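Local coordinates for ribosome-inactivating protein (Lychnis chalcedonica, PDB 2G5X) that belongs to the ribosome-inactivating proteins, a family best known from plants, with an alpha+beta fold, at residues W203-H211 with M226-N234; V128-G136 with F190-N201. One frame throughout, in Å; residues are numbered along the deposited sequence.

Interaction 1. Residues W203-H211 with M226-N234; sequences WSKISEQYH and MKLGLLLYN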
ATOM      1  N   TRP A 203      11.082  -9.387   3.168  1.00  6.21           N
ATOM      2  CA  TRP A 203       9.775  -9.917   3.554  1.00  6.70           C
ATOM      3  C   TRP A 203       9.640 -11.408   3.237  1.00  6.45           C
ATOM      4  O   TRP A 203       9.183 -12.188   4.073  1.00  7.16           O
ATOM      5  CB  TRP A 203       8.654  -9.128   2.858  1.00  6.87           C
ATOM      6  CG  TRP A 203       7.264  -9.601   3.200  1.00  7.63           C
ATOM      7  CD1 TRP A 203       6.797  -9.960   4.434  1.00  8.24           C
ATOM      8  CD2 TRP A 203       6.155  -9.725   2.301  1.00  9.46           C
ATOM      9  NE1 TRP A 203       5.467 -10.299   4.359  1.00  8.31           N
ATOM     10  CE2 TRP A 203       5.047 -10.163   3.062  1.00  8.74           C
ATOM     11  CE3 TRP A 203       5.988  -9.506   0.925  1.00 10.55           C
ATOM     12  CZ2 TRP A 203       3.789 -10.387   2.493  1.00  8.91           C
ATOM     13  CZ3 TRP A 203       4.735  -9.729   0.359  1.00  8.99           C
ATOM     14  CH2 TRP A 203       3.653 -10.165   1.145  1.00 10.37           C
ATOM     15  N   SER A 204      10.048 -11.807   2.036  1.00  7.49           N
ATOM     16  CA  SER A 204       9.952 -13.208   1.631  1.00  7.60           C
ATOM     17  C   SER A 204      10.829 -14.146   2.462  1.00  6.78           C
ATOM     18  O   SER A 204      10.383 -15.218   2.880  1.00  7.85           O
ATOM     19  CB  SER A 204      10.312 -13.354   0.148  1.00  9.27           C
ATOM     20  OG  SER A 204      10.246 -14.712  -0.257  1.00 11.76           O
ATOM     21  N   LYS A 205      12.074 -13.748   2.706  1.00  8.36           N
ATOM     22  CA  LYS A 205      12.985 -14.588   3.477  1.00  9.58           C
ATOM     23  C   LYS A 205      12.532 -14.797   4.918  1.00  9.69           C
ATOM     24  O   LYS A 205      12.706 -15.879   5.478  1.00 10.98           O
ATOM     25  CB  LYS A 205      14.402 -14.011   3.437  1.00 11.50           C
ATOM     26  CG  LYS A 205      15.057 -14.149   2.065  1.00 14.53           C
ATOM     27  CD  LYS A 205      16.469 -13.600   2.047  1.00 19.49           C
ATOM     28  CE  LYS A 205      17.098 -13.771   0.670  1.00 21.63           C
ATOM     29  NZ  LYS A 205      17.182 -15.206   0.278  1.00 24.40           N
ATOM     30  N   ILE A 206      11.947 -13.764   5.514  1.00  6.72           N
ATOM     31  CA  ILE A 206      11.458 -13.862   6.884  1.00  7.87           C
ATOM     32  C   ILE A 206      10.197 -14.718   6.883  1.00  7.99           C
ATOM     33  O   ILE A 206      10.017 -15.578   7.748  1.00  8.73           O
ATOM     34  CB  ILE A 206      11.142 -12.465   7.459  1.00  7.67           C
ATOM     35  CG1 ILE A 206      12.439 -11.658   7.577  1.00  6.79           C
ATOM     36  CG2 ILE A 206      10.458 -12.595   8.822  1.00  9.27           C
ATOM     37  CD1 ILE A 206      12.229 -10.177   7.857  1.00  8.00           C
ATOM     38  N   SER A 207       9.332 -14.488   5.902  1.00  7.76           N
ATOM     39  CA  SER A 207       8.096 -15.256   5.790  1.00  7.51           C
ATOM     40  C   SER A 207       8.399 -16.749   5.708  1.00  8.66           C
ATOM     41  O   SER A 207       7.724 -17.559   6.338  1.00  7.93           O
ATOM     42  CB  SER A 207       7.305 -14.837   4.548  0.50  7.86           C
ATOM     43  OG  SER A 207       6.013 -15.418   4.532  0.50  8.89           O
ATOM     44  N   GLU A 208       9.415 -17.108   4.929  1.00 10.35           N
ATOM     45  CA  GLU A 208       9.795 -18.512   4.767  1.00 12.37           C
ATOM     46  C   GLU A 208      10.031 -19.203   6.104  1.00 11.74           C
ATOM     47  O   GLU A 208       9.587 -20.336   6.315  1.00 11.50           O
ATOM     48  CB  GLU A 208      11.064 -18.633   3.918  1.00 15.99           C
ATOM     49  CG  GLU A 208      10.889 -18.267   2.459  1.00 23.93           C
ATOM     50  CD  GLU A 208      12.165 -18.452   1.649  1.00 26.86           C
ATOM     51  OE1 GLU A 208      12.130 -18.201   0.425  1.00 29.53           O
ATOM     52  OE2 GLU A 208      13.197 -18.847   2.234  1.00 28.62           O
ATOM     53  N   GLN A 209      10.735 -18.522   7.000  1.00  9.70           N
ATOM     54  CA  GLN A 209      11.038 -19.087   8.304  1.00 11.86           C
ATOM     55  C   GLN A 209       9.806 -19.252   9.182  1.00 11.41           C
ATOM     56  O   GLN A 209       9.708 -20.223   9.933  1.00  9.47           O
ATOM     57  CB  GLN A 209      12.089 -18.232   9.017  1.00 15.17           C
ATOM     58  CG  GLN A 209      13.434 -18.243   8.310  1.00 19.77           C
ATOM     59  CD  GLN A 209      13.900 -19.650   7.995  1.00 23.11           C
ATOM     60  OE1 GLN A 209      14.041 -20.484   8.890  1.00 26.57           O
ATOM     61  NE2 GLN A 209      14.138 -19.924   6.716  1.00 25.50           N
ATOM     62  N   TYR A 210       8.870 -18.311   9.091  1.00 10.51           N
ATOM     63  CA  TYR A 210       7.651 -18.394   9.883  1.00 10.67           C
ATOM     64  C   TYR A 210       6.855 -19.652   9.554  1.00 10.13           C
ATOM     65  O   TYR A 210       6.106 -20.153  10.391  1.00 10.95           O
ATOM     66  CB  TYR A 210       6.780 -17.152   9.672  1.00 10.21           C
ATOM     67  CG  TYR A 210       6.935 -16.125  10.771  1.00 12.52           C
ATOM     68  CD1 TYR A 210       6.437 -16.367  12.051  1.00 13.84           C
ATOM     69  CD2 TYR A 210       7.603 -14.922  10.542  1.00 11.96           C
ATOM     70  CE1 TYR A 210       6.600 -15.435  13.079  1.00 15.32           C
ATOM     71  CE2 TYR A 210       7.772 -13.987  11.560  1.00 15.28           C
ATOM     72  CZ  TYR A 210       7.269 -14.250  12.825  1.00 15.44           C
ATOM     73  OH  TYR A 210       7.440 -13.331  13.833  1.00 17.59           O
ATOM     74  N   HIS A 211       7.012 -20.168   8.340  1.00  9.48           N
ATOM     75  CA  HIS A 211       6.302 -21.383   7.971  1.00 10.99           C
ATOM     76  C   HIS A 211       6.941 -22.601   8.642  1.00 11.59           C
ATOM     77  O   HIS A 211       6.338 -23.674   8.705  1.00 13.52           O
ATOM     78  CB  HIS A 211       6.294 -21.573   6.449  1.00  9.86           C
ATOM     79  CG  HIS A 211       5.231 -20.786   5.741  1.00  9.29           C
ATOM     80  ND1 HIS A 211       5.438 -19.510   5.261  1.00 10.97           N
ATOM     81  CD2 HIS A 211       3.954 -21.104   5.421  1.00  8.28           C
ATOM     82  CE1 HIS A 211       4.336 -19.079   4.671  1.00  8.19           C
ATOM     83  NE2 HIS A 211       3.419 -20.028   4.755  1.00 12.96           N
ATOM     84  N   MET A 226      11.426  -8.723  12.854  1.00  8.90           N
ATOM     85  CA  MET A 226      10.874  -9.813  12.056  1.00 10.23           C
ATOM     86  C   MET A 226       9.422 -10.180  12.353  1.00 10.09           C
ATOM     87  O   MET A 226       8.863 -11.057  11.695  1.00 11.04           O
ATOM     88  CB  MET A 226      11.748 -11.066  12.202  1.00 10.79           C
ATOM     89  CG  MET A 226      13.160 -10.905  11.655  1.00 11.21           C
ATOM     90  SD  MET A 226      14.060 -12.473  11.579  1.00 17.43           S
ATOM     91  CE  MET A 226      14.531 -12.665  13.295  1.00 16.39           C
ATOM     92  N   LYS A 227       8.808  -9.518  13.329  1.00  9.46           N
ATOM     93  CA  LYS A 227       7.419  -9.804  13.684  1.00  9.25           C
ATOM     94  C   LYS A 227       6.497  -9.391  12.534  1.00  9.59           C
ATOM     95  O   LYS A 227       6.146  -8.217  12.390  1.00  8.50           O
ATOM     96  CB  LYS A 227       7.033  -9.042  14.956  1.00 13.04           C
ATOM     97  CG  LYS A 227       6.014  -9.752  15.836  1.00 18.44           C
ATOM     98  CD  LYS A 227       6.703 -10.660  16.848  1.00 24.25           C
ATOM     99  CE  LYS A 227       5.708 -11.573  17.549  1.00 26.36           C
ATOM    100  NZ  LYS A 227       6.369 -12.457  18.550  1.00 29.88           N
ATOM    101  N   LEU A 228       6.092 -10.358  11.718  1.00  8.69           N
ATOM    102  CA  LEU A 228       5.241 -10.056  10.570  1.00  7.24           C
ATOM    103  C   LEU A 228       3.748  -9.964  10.870  1.00  7.11           C
ATOM    104  O   LEU A 228       3.233 -10.649  11.755  1.00  7.69           O
ATOM    105  CB  LEU A 228       5.475 -11.091   9.468  1.00  7.01           C
ATOM    106  CG  LEU A 228       6.926 -11.219   9.004  1.00  6.46           C
ATOM    107  CD1 LEU A 228       7.011 -12.234   7.880  1.00  8.13           C
ATOM    108  CD2 LEU A 228       7.452  -9.866   8.540  1.00  8.28           C
ATOM    109  N   GLY A 229       3.069  -9.089  10.129  1.00  7.06           N
ATOM    110  CA  GLY A 229       1.635  -8.917  10.276  1.00  6.17           C
ATOM    111  C   GLY A 229       0.904  -9.621   9.144  1.00  7.44           C
ATOM    112  O   GLY A 229      -0.313  -9.801   9.189  1.00  7.31           O
ATOM    113  N   LEU A 230       1.657 -10.014   8.121  1.00  7.41           N
ATOM    114  CA  LEU A 230       1.116 -10.715   6.960  1.00  6.73           C
ATOM    115  C   LEU A 230       2.236 -11.576   6.394  1.00  7.42           C
ATOM    116  O   LEU A 230       3.354 -11.096   6.203  1.00  7.69           O
ATOM    117  CB  LEU A 230       0.648  -9.711   5.891  1.00  7.85           C
ATOM    118  CG  LEU A 230       0.154 -10.288   4.555  1.00  6.64           C
ATOM    119  CD1 LEU A 230      -1.154 -11.043   4.771  1.00  8.96           C
ATOM    120  CD2 LEU A 230      -0.056  -9.163   3.541  1.00  7.37           C
ATOM    121  N   LEU A 231       1.951 -12.848   6.138  1.00  7.29           N
ATOM    122  CA  LEU A 231       2.967 -13.735   5.588  1.00  7.71           C
ATOM    123  C   LEU A 231       2.751 -13.946   4.104  1.00  8.16           C
ATOM    124  O   LEU A 231       1.626 -13.894   3.614  1.00  7.55           O
ATOM    125  CB  LEU A 231       2.938 -15.110   6.272  1.00  8.02           C
ATOM    126  CG  LEU A 231       3.171 -15.223   7.780  1.00  8.20           C
ATOM    127  CD1 LEU A 231       3.268 -16.695   8.152  1.00 11.20           C
ATOM    128  CD2 LEU A 231       4.448 -14.505   8.172  1.00 11.67           C
ATOM    129  N   LEU A 232       3.845 -14.175   3.392  1.00  8.86           N
ATOM    130  CA  LEU A 232       3.777 -14.457   1.971  1.00  9.41           C
ATOM    131  C   LEU A 232       3.589 -15.973   1.890  1.00  9.15           C
ATOM    132  O   LEU A 232       3.988 -16.704   2.800  1.00  9.32           O
ATOM    133  CB  LEU A 232       5.090 -14.056   1.292  1.00 10.28           C
ATOM    134  CG  LEU A 232       5.242 -14.300  -0.213  1.00 11.92           C
ATOM    135  CD1 LEU A 232       4.371 -13.319  -0.980  1.00 10.71           C
ATOM    136  CD2 LEU A 232       6.702 -14.131  -0.615  1.00 12.32           C
ATOM    137  N   TYR A 233       2.962 -16.445   0.820  1.00  8.90           N
ATOM    138  CA  TYR A 233       2.769 -17.877   0.631  1.00  9.43           C
ATOM    139  C   TYR A 233       4.157 -18.527   0.635  1.00 11.82           C
ATOM    140  O   TYR A 233       5.163 -17.844   0.440  1.00  9.88           O
ATOM    141  CB  TYR A 233       2.076 -18.118  -0.711  1.00 10.38           C
ATOM    142  CG  TYR A 233       2.775 -17.437  -1.864  1.00 10.23           C
ATOM    143  CD1 TYR A 233       3.897 -18.008  -2.460  1.00 12.28           C
ATOM    144  CD2 TYR A 233       2.338 -16.197  -2.334  1.00 11.12           C
ATOM    145  CE1 TYR A 233       4.574 -17.362  -3.495  1.00 12.00           C
ATOM    146  CE2 TYR A 233       3.006 -15.543  -3.367  1.00  9.93           C
ATOM    147  CZ  TYR A 233       4.122 -16.133  -3.941  1.00 14.17           C
ATOM    148  OH  TYR A 233       4.789 -15.490  -4.958  1.00 15.31           O
ATOM    149  N   ASN A 234       4.218 -19.835   0.861  1.00 12.67           N
ATOM    150  CA  ASN A 234       5.508 -20.519   0.863  1.00 16.33           C
ATOM    151  C   ASN A 234       5.541 -21.590  -0.222  1.00 17.59           C
ATOM    152  O   ASN A 234       4.641 -21.561  -1.090  1.00 18.34           O
ATOM    153  CB  ASN A 234       5.793 -21.134   2.241  1.00 16.80           C
ATOM    154  CG  ASN A 234       5.120 -22.476   2.442  1.00 19.04           C
ATOM    155  OD1 ASN A 234       3.975 -22.679   2.043  1.00 19.39           O
ATOM    156  ND2 ASN A 234       5.828 -23.400   3.086  1.00 19.97           N
ATOM    157  OXT ASN A 234       6.468 -22.428  -0.205  1.00 18.01           O
TER
HETATM  158  O   HOH W   1       6.839 -17.447   2.564  1.00 20.60           O
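W203 and L232 both carry CG anti to the backbone N (chi1 near 180° in each), and this brings indole and leucine together. L232 CB lies over the W203 six-membered ring, offset toward its rim, at 4.1 Å from the ring centroid, a CH-pi contact. L232 CD1 reaches W203 CZ3. The two side chains cross at about a right angle. At the indole edge, W203 NE1 donates in the ring plane to L230 O (2.9 Å, 162° at the hydrogen). R173 makes a cation-pi contact with the same indole.

L228 CD1 fills the middle of the contact. L228 CD1 touches I206 CG2 at 3.6 Å and Y210 CD2 at 3.8 Å. L231 CD2 packs on Y210 CB. M226 O sits at the edge of the Y210 ring, 3.1 Å from Y210 CE2.

H211 stacks on the terminal residue. N234 CB lies 3.4 Å from the centroid of the H211 imidazole, over its centre, and the amide and ring planes are 5° apart. H211 ND1 donates to S207 O, four residues back, which restrains the ring. S207 OG accepts from L232 N in one of two modelled conformers, so this bond is less certain.

The C-terminal tail thus packs on the last helix, 203-210, and L231 also makes backbone hydrogen bonds with P35 and T37. The buried W203 NE1 is satisfied by L230 O, which fixes the indole edge against the tail.

Interaction 2. Residues V128-G136 with F190-N201; sequences VSREKLSLG and FEAGARITLLEN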
ATOM      1  N   VAL A 128      12.870  11.155  -5.447  1.00 10.93           N
ATOM      2  CA  VAL A 128      13.283  10.923  -4.063  1.00 12.71           C
ATOM      3  C   VAL A 128      13.305   9.422  -3.763  1.00 13.58           C
ATOM      4  O   VAL A 128      12.511   8.656  -4.313  1.00 12.45           O
ATOM      5  CB  VAL A 128      12.337  11.646  -3.062  1.00 14.43           C
ATOM      6  CG1 VAL A 128      10.959  11.016  -3.089  1.00 14.31           C
ATOM      7  CG2 VAL A 128      12.924  11.605  -1.660  1.00 15.54           C
ATOM      8  N   SER A 129      14.215   9.007  -2.889  1.00 12.28           N
ATOM      9  CA  SER A 129      14.361   7.598  -2.531  1.00 13.42           C
ATOM     10  C   SER A 129      13.400   7.116  -1.447  1.00 12.97           C
ATOM     11  O   SER A 129      12.832   7.916  -0.699  1.00 11.62           O
ATOM     12  CB  SER A 129      15.788   7.333  -2.059  1.00 15.71           C
ATOM     13  OG  SER A 129      16.052   8.048  -0.862  1.00 17.77           O
ATOM     14  N   ARG A 130      13.233   5.797  -1.370  1.00 12.11           N
ATOM     15  CA  ARG A 130      12.375   5.175  -0.364  1.00 13.58           C
ATOM     16  C   ARG A 130      12.900   5.565   1.010  1.00 14.11           C
ATOM     17  O   ARG A 130      12.132   5.813   1.936  1.00 14.50           O
ATOM     18  CB  ARG A 130      12.424   3.645  -0.469  1.00 14.38           C
ATOM     19  CG  ARG A 130      11.768   3.043  -1.694  1.00 16.04           C
ATOM     20  CD  ARG A 130      12.198   1.585  -1.888  1.00 15.75           C
ATOM     21  NE  ARG A 130      11.713   0.683  -0.842  1.00 14.47           N
ATOM     22  CZ  ARG A 130      12.107  -0.581  -0.708  1.00 14.12           C
ATOM     23  NH1 ARG A 130      12.996  -1.092  -1.550  1.00 15.36           N
ATOM     24  NH2 ARG A 130      11.615  -1.340   0.264  1.00 12.49           N
ATOM     25  N   GLU A 131      14.224   5.608   1.126  1.00 14.05           N
ATOM     26  CA  GLU A 131      14.877   5.935   2.386  1.00 13.69           C
ATOM     27  C   GLU A 131      14.613   7.332   2.939  1.00 13.41           C
ATOM     28  O   GLU A 131      14.448   7.486   4.150  1.00 12.16           O
ATOM     29  CB  GLU A 131      16.389   5.719   2.273  1.00 15.01           C
ATOM     30  CG  GLU A 131      16.806   4.256   2.217  1.00 16.02           C
ATOM     31  CD  GLU A 131      16.905   3.720   0.801  1.00 17.78           C
ATOM     32  OE1 GLU A 131      16.236   4.268  -0.100  1.00 17.09           O
ATOM     33  OE2 GLU A 131      17.652   2.739   0.595  1.00 18.85           O
ATOM     34  N   LYS A 132      14.564   8.347   2.080  1.00 12.26           N
ATOM     35  CA  LYS A 132      14.343   9.692   2.594  1.00 13.31           C
ATOM     36  C   LYS A 132      13.003  10.349   2.293  1.00 12.61           C
ATOM     37  O   LYS A 132      12.798  11.514   2.622  1.00 11.13           O
ATOM     38  CB  LYS A 132      15.493  10.618   2.176  1.00 16.07           C
ATOM     39  CG  LYS A 132      15.623  10.926   0.702  1.00 19.59           C
ATOM     40  CD  LYS A 132      16.951  11.645   0.471  1.00 21.25           C
ATOM     41  CE  LYS A 132      17.046  12.272  -0.905  1.00 16.33           C
ATOM     42  NZ  LYS A 132      16.045  13.354  -1.090  1.00 20.35           N
ATOM     43  N   LEU A 133      12.089   9.605   1.681  1.00  9.85           N
ATOM     44  CA  LEU A 133      10.761  10.136   1.389  1.00 10.67           C
ATOM     45  C   LEU A 133      10.059  10.468   2.710  1.00  9.11           C
ATOM     46  O   LEU A 133      10.027   9.641   3.625  1.00  9.89           O
ATOM     47  CB  LEU A 133       9.940   9.098   0.618  1.00 10.28           C
ATOM     48  CG  LEU A 133       8.445   9.378   0.428  1.00 10.23           C
ATOM     49  CD1 LEU A 133       8.241  10.642  -0.390  1.00 11.34           C
ATOM     50  CD2 LEU A 133       7.802   8.185  -0.259  1.00  9.97           C
ATOM     51  N   SER A 134       9.510  11.676   2.812  1.00  8.48           N
ATOM     52  CA  SER A 134       8.809  12.091   4.025  1.00  9.10           C
ATOM     53  C   SER A 134       7.490  11.326   4.164  1.00  8.36           C
ATOM     54  O   SER A 134       6.626  11.405   3.292  1.00  8.14           O
ATOM     55  CB  SER A 134       8.538  13.597   3.981  0.50  9.28           C
ATOM     56  OG  SER A 134       9.681  14.338   4.357  0.50  9.16           O
ATOM     57  N   LEU A 135       7.347  10.598   5.270  1.00  8.44           N
ATOM     58  CA  LEU A 135       6.154   9.797   5.543  1.00  7.53           C
ATOM     59  C   LEU A 135       5.350  10.358   6.715  1.00  7.35           C
ATOM     60  O   LEU A 135       5.894  11.047   7.575  1.00  7.56           O
ATOM     61  CB  LEU A 135       6.561   8.360   5.875  1.00  7.27           C
ATOM     62  CG  LEU A 135       7.550   7.665   4.935  1.00  6.05           C
ATOM     63  CD1 LEU A 135       7.913   6.300   5.507  1.00  8.63           C
ATOM     64  CD2 LEU A 135       6.951   7.536   3.544  1.00  7.56           C
ATOM     65  N   GLY A 136       4.057  10.047   6.747  1.00  6.58           N
ATOM     66  CA  GLY A 136       3.205  10.515   7.828  1.00  5.61           C
ATOM     67  C   GLY A 136       1.858  11.021   7.348  1.00  6.67           C
ATOM     68  O   GLY A 136       1.645  11.193   6.150  1.00  6.41           O
ATOM     69  N   PHE A 190       8.412  11.514   9.140  1.00  8.86           N
ATOM     70  CA  PHE A 190       9.684  10.841   9.368  1.00  7.79           C
ATOM     71  C   PHE A 190      10.136  10.123   8.102  1.00  8.16           C
ATOM     72  O   PHE A 190       9.350   9.928   7.173  1.00  7.53           O
ATOM     73  CB  PHE A 190       9.582   9.836  10.530  1.00  8.21           C
ATOM     74  CG  PHE A 190       8.817   8.579  10.195  1.00  9.02           C
ATOM     75  CD1 PHE A 190       7.428   8.589  10.104  1.00 10.44           C
ATOM     76  CD2 PHE A 190       9.494   7.383   9.967  1.00 10.37           C
ATOM     77  CE1 PHE A 190       6.725   7.424   9.792  1.00 10.25           C
ATOM     78  CE2 PHE A 190       8.803   6.214   9.654  1.00 11.26           C
ATOM     79  CZ  PHE A 190       7.414   6.234   9.566  1.00 11.38           C
ATOM     80  N   GLU A 191      11.412   9.748   8.076  1.00  9.50           N
ATOM     81  CA  GLU A 191      12.007   9.041   6.945  1.00  9.86           C
ATOM     82  C   GLU A 191      12.310   7.601   7.373  1.00 10.76           C
ATOM     83  O   GLU A 191      12.810   7.369   8.474  1.00 12.13           O
ATOM     84  CB  GLU A 191      13.296   9.753   6.515  1.00 10.75           C
ATOM     85  CG  GLU A 191      13.076  11.198   6.079  1.00 15.12           C
ATOM     86  CD  GLU A 191      14.369  11.941   5.791  1.00 16.77           C
ATOM     87  OE1 GLU A 191      14.293  13.101   5.337  1.00 17.94           O
ATOM     88  OE2 GLU A 191      15.458  11.372   6.021  1.00 19.28           O
ATOM     89  N   ALA A 192      12.004   6.639   6.504  1.00 10.56           N
ATOM     90  CA  ALA A 192      12.220   5.226   6.816  1.00 10.81           C
ATOM     91  C   ALA A 192      13.674   4.856   7.118  1.00 10.51           C
ATOM     92  O   ALA A 192      13.949   4.160   8.094  1.00 10.83           O
ATOM     93  CB  ALA A 192      11.690   4.353   5.677  1.00 11.16           C
ATOM     94  N   GLY A 193      14.599   5.307   6.279  1.00 10.85           N
ATOM     95  CA  GLY A 193      15.999   4.986   6.505  1.00 10.98           C
ATOM     96  C   GLY A 193      16.438   3.690   5.847  1.00 11.77           C
ATOM     97  O   GLY A 193      15.609   2.893   5.396  1.00 12.02           O
ATOM     98  N   ALA A 194      17.750   3.468   5.817  1.00 10.05           N
ATOM     99  CA  ALA A 194      18.333   2.289   5.187  1.00 11.55           C
ATOM    100  C   ALA A 194      18.026   0.933   5.826  1.00  9.93           C
ATOM    101  O   ALA A 194      17.796  -0.040   5.107  1.00  8.78           O
ATOM    102  CB  ALA A 194      19.847   2.469   5.071  1.00  9.95           C
ATOM    103  N   ARG A 195      18.020   0.850   7.156  1.00  8.98           N
ATOM    104  CA  ARG A 195      17.762  -0.437   7.797  1.00  9.17           C
ATOM    105  C   ARG A 195      16.336  -0.927   7.555  1.00 10.01           C
ATOM    106  O   ARG A 195      16.124  -2.106   7.257  1.00  8.69           O
ATOM    107  CB  ARG A 195      18.053  -0.373   9.304  1.00  9.96           C
ATOM    108  CG  ARG A 195      18.055  -1.754   9.957  1.00 11.39           C
ATOM    109  CD  ARG A 195      18.450  -1.733  11.428  1.00 12.92           C
ATOM    110  NE  ARG A 195      18.302  -3.062  12.020  1.00 12.00           N
ATOM    111  CZ  ARG A 195      19.154  -4.069  11.845  1.00 14.79           C
ATOM    112  NH1 ARG A 195      20.242  -3.912  11.099  1.00 13.42           N
ATOM    113  NH2 ARG A 195      18.904  -5.249  12.399  1.00 13.62           N
ATOM    114  N   ILE A 196      15.360  -0.029   7.681  1.00  9.04           N
ATOM    115  CA  ILE A 196      13.968  -0.400   7.446  1.00  9.67           C
ATOM    116  C   ILE A 196      13.765  -0.777   5.982  1.00  9.54           C
ATOM    117  O   ILE A 196      12.973  -1.662   5.668  1.00  9.85           O
ATOM    118  CB  ILE A 196      12.995   0.751   7.821  1.00  9.98           C
ATOM    119  CG1 ILE A 196      12.860   0.829   9.343  1.00 10.83           C
ATOM    120  CG2 ILE A 196      11.628   0.522   7.172  1.00 10.67           C
ATOM    121  CD1 ILE A 196      12.005   1.979   9.837  1.00 12.72           C
ATOM    122  N   THR A 197      14.484  -0.105   5.088  1.00  9.39           N
ATOM    123  CA  THR A 197      14.374  -0.402   3.666  1.00 10.35           C
ATOM    124  C   THR A 197      14.876  -1.827   3.396  1.00 10.03           C
ATOM    125  O   THR A 197      14.280  -2.563   2.609  1.00 10.52           O
ATOM    126  CB  THR A 197      15.176   0.620   2.821  1.00 11.64           C
ATOM    127  OG1 THR A 197      14.624   1.932   3.010  1.00 12.36           O
ATOM    128  CG2 THR A 197      15.112   0.264   1.342  1.00 11.98           C
ATOM    129  N   LEU A 198      15.961  -2.219   4.059  1.00  9.66           N
ATOM    130  CA  LEU A 198      16.514  -3.563   3.886  1.00  9.28           C
ATOM    131  C   LEU A 198      15.582  -4.595   4.526  1.00  8.17           C
ATOM    132  O   LEU A 198      15.422  -5.708   4.018  1.00  7.74           O
ATOM    133  CB  LEU A 198      17.906  -3.653   4.518  1.00 12.32           C
ATOM    134  CG  LEU A 198      18.660  -4.972   4.320  1.00 13.91           C
ATOM    135  CD1 LEU A 198      18.835  -5.254   2.832  1.00 16.35           C
ATOM    136  CD2 LEU A 198      20.017  -4.886   5.008  1.00 17.09           C
ATOM    137  N   LEU A 199      14.977  -4.221   5.650  1.00  7.42           N
ATOM    138  CA  LEU A 199      14.041  -5.107   6.334  1.00  7.44           C
ATOM    139  C   LEU A 199      12.886  -5.423   5.383  1.00  7.08           C
ATOM    140  O   LEU A 199      12.500  -6.583   5.218  1.00  7.37           O
ATOM    141  CB  LEU A 199      13.502  -4.427   7.597  1.00  7.38           C
ATOM    142  CG  LEU A 199      12.357  -5.126   8.331  1.00  7.38           C
ATOM    143  CD1 LEU A 199      12.790  -6.518   8.802  1.00  7.38           C
ATOM    144  CD2 LEU A 199      11.938  -4.271   9.514  1.00  8.64           C
ATOM    145  N   GLU A 200      12.341  -4.378   4.767  1.00  7.87           N
ATOM    146  CA  GLU A 200      11.238  -4.523   3.820  1.00  7.14           C
ATOM    147  C   GLU A 200      11.617  -5.453   2.671  1.00  6.78           C
ATOM    148  O   GLU A 200      10.815  -6.280   2.242  1.00  6.53           O
ATOM    149  CB  GLU A 200      10.836  -3.155   3.257  1.00  7.78           C
ATOM    150  CG  GLU A 200      10.112  -2.259   4.256  1.00  7.15           C
ATOM    151  CD  GLU A 200       9.890  -0.844   3.738  1.00  7.77           C
ATOM    152  OE1 GLU A 200       9.176  -0.072   4.410  1.00  7.87           O
ATOM    153  OE2 GLU A 200      10.430  -0.502   2.667  1.00  8.32           O
ATOM    154  N   ASN A 201      12.839  -5.313   2.168  1.00  6.69           N
ATOM    155  CA  ASN A 201      13.290  -6.156   1.066  1.00  7.68           C
ATOM    156  C   ASN A 201      13.316  -7.639   1.426  1.00  7.42           C
ATOM    157  O   ASN A 201      13.195  -8.494   0.547  1.00  8.28           O
ATOM    158  CB  ASN A 201      14.687  -5.736   0.602  1.00  8.60           C
ATOM    159  CG  ASN A 201      14.700  -4.369  -0.053  1.00 11.53           C
ATOM    160  OD1 ASN A 201      13.657  -3.838  -0.432  1.00 13.03           O
ATOM    161  ND2 ASN A 201      15.889  -3.800  -0.208  1.00 11.51           N
TER
HETATM  162  O   HOH W   2      10.800   7.034   3.874  1.00  8.62           O
HETATM  163  O   HOH W   3      16.651   8.772   6.055  1.00 30.04           O
HETATM  164  O   HOH W   4      11.933  14.413   5.369  1.00 27.02           O
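The T197 methyl CG2 sits over the face of the R130 guanidinium where the loop before helix 137-145 runs against helix 193-201 and the chain that leads into it. The motif joining the two segments is a single antiparallel bridge, the hydrogen-bonded pair L135 and F190, with G136 as the N-cap residue of helix 137-145.

T197 CG2 is centred on the guanidinium, 3.7 Å from R130 CZ. The polar partners lie round its edge. R130 NH2 forms a salt bridge with E200 OE2 at 2.8 Å, using the anti lone pair of that oxygen. The guanidinium and carboxylate planes are nearly coplanar, although OE2 is slightly tilted from the guanidinium plane. R130 NH1 donates to N201 OD1 at 3.0 Å, on a lone pair in the amide carbonyl plane. R130 NH2 adds a weak bond to the same OD1. The amide itself is turned 53° from the guanidinium. A bend at chi3 (67°) directs the R130 chain into this position, and the two edge partners fix its rotation. Y119 adds a cation-pi contact.

E131 crosses T197 at about a right angle, and its O accepts from G193 N. F190 has CG in the crowded position between backbone N and carbonyl carbon (chi1 74°). This turns its ring back over L135, whose CB lies over one face, 4.0 Å from F190 CE1. The bridge has two bonds, L135 N to F190 O at 2.8 Å and F190 N to L135 O at 3.0 Å. Water 2 links R130 O and L133 O to A192 N. T197 N and T197 OG1 both donate to G193 O, from opposite faces of its carbonyl plane.

How the interactions relate
The contacts use the last two helices of the chain, one each. Interaction 2 ties helix 193-201 and its lead-in to the loop at 128-136, and interaction 1 ties the next helix, 203-210, to the C-terminal tail. Their centres are 20 Å apart, but they touch where I206 CD1 meets L199 CD1 at 3.8 Å. Each is partly buried. Interaction 1 is the more buried, though it lies slightly farther from the chain centre, and it relies on leucines and aromatic rings. Interaction 2 has more exposed residues and relies on a charged network, backbone pairing and more bridging waters. Interaction 1 has no salt bridge between its segments.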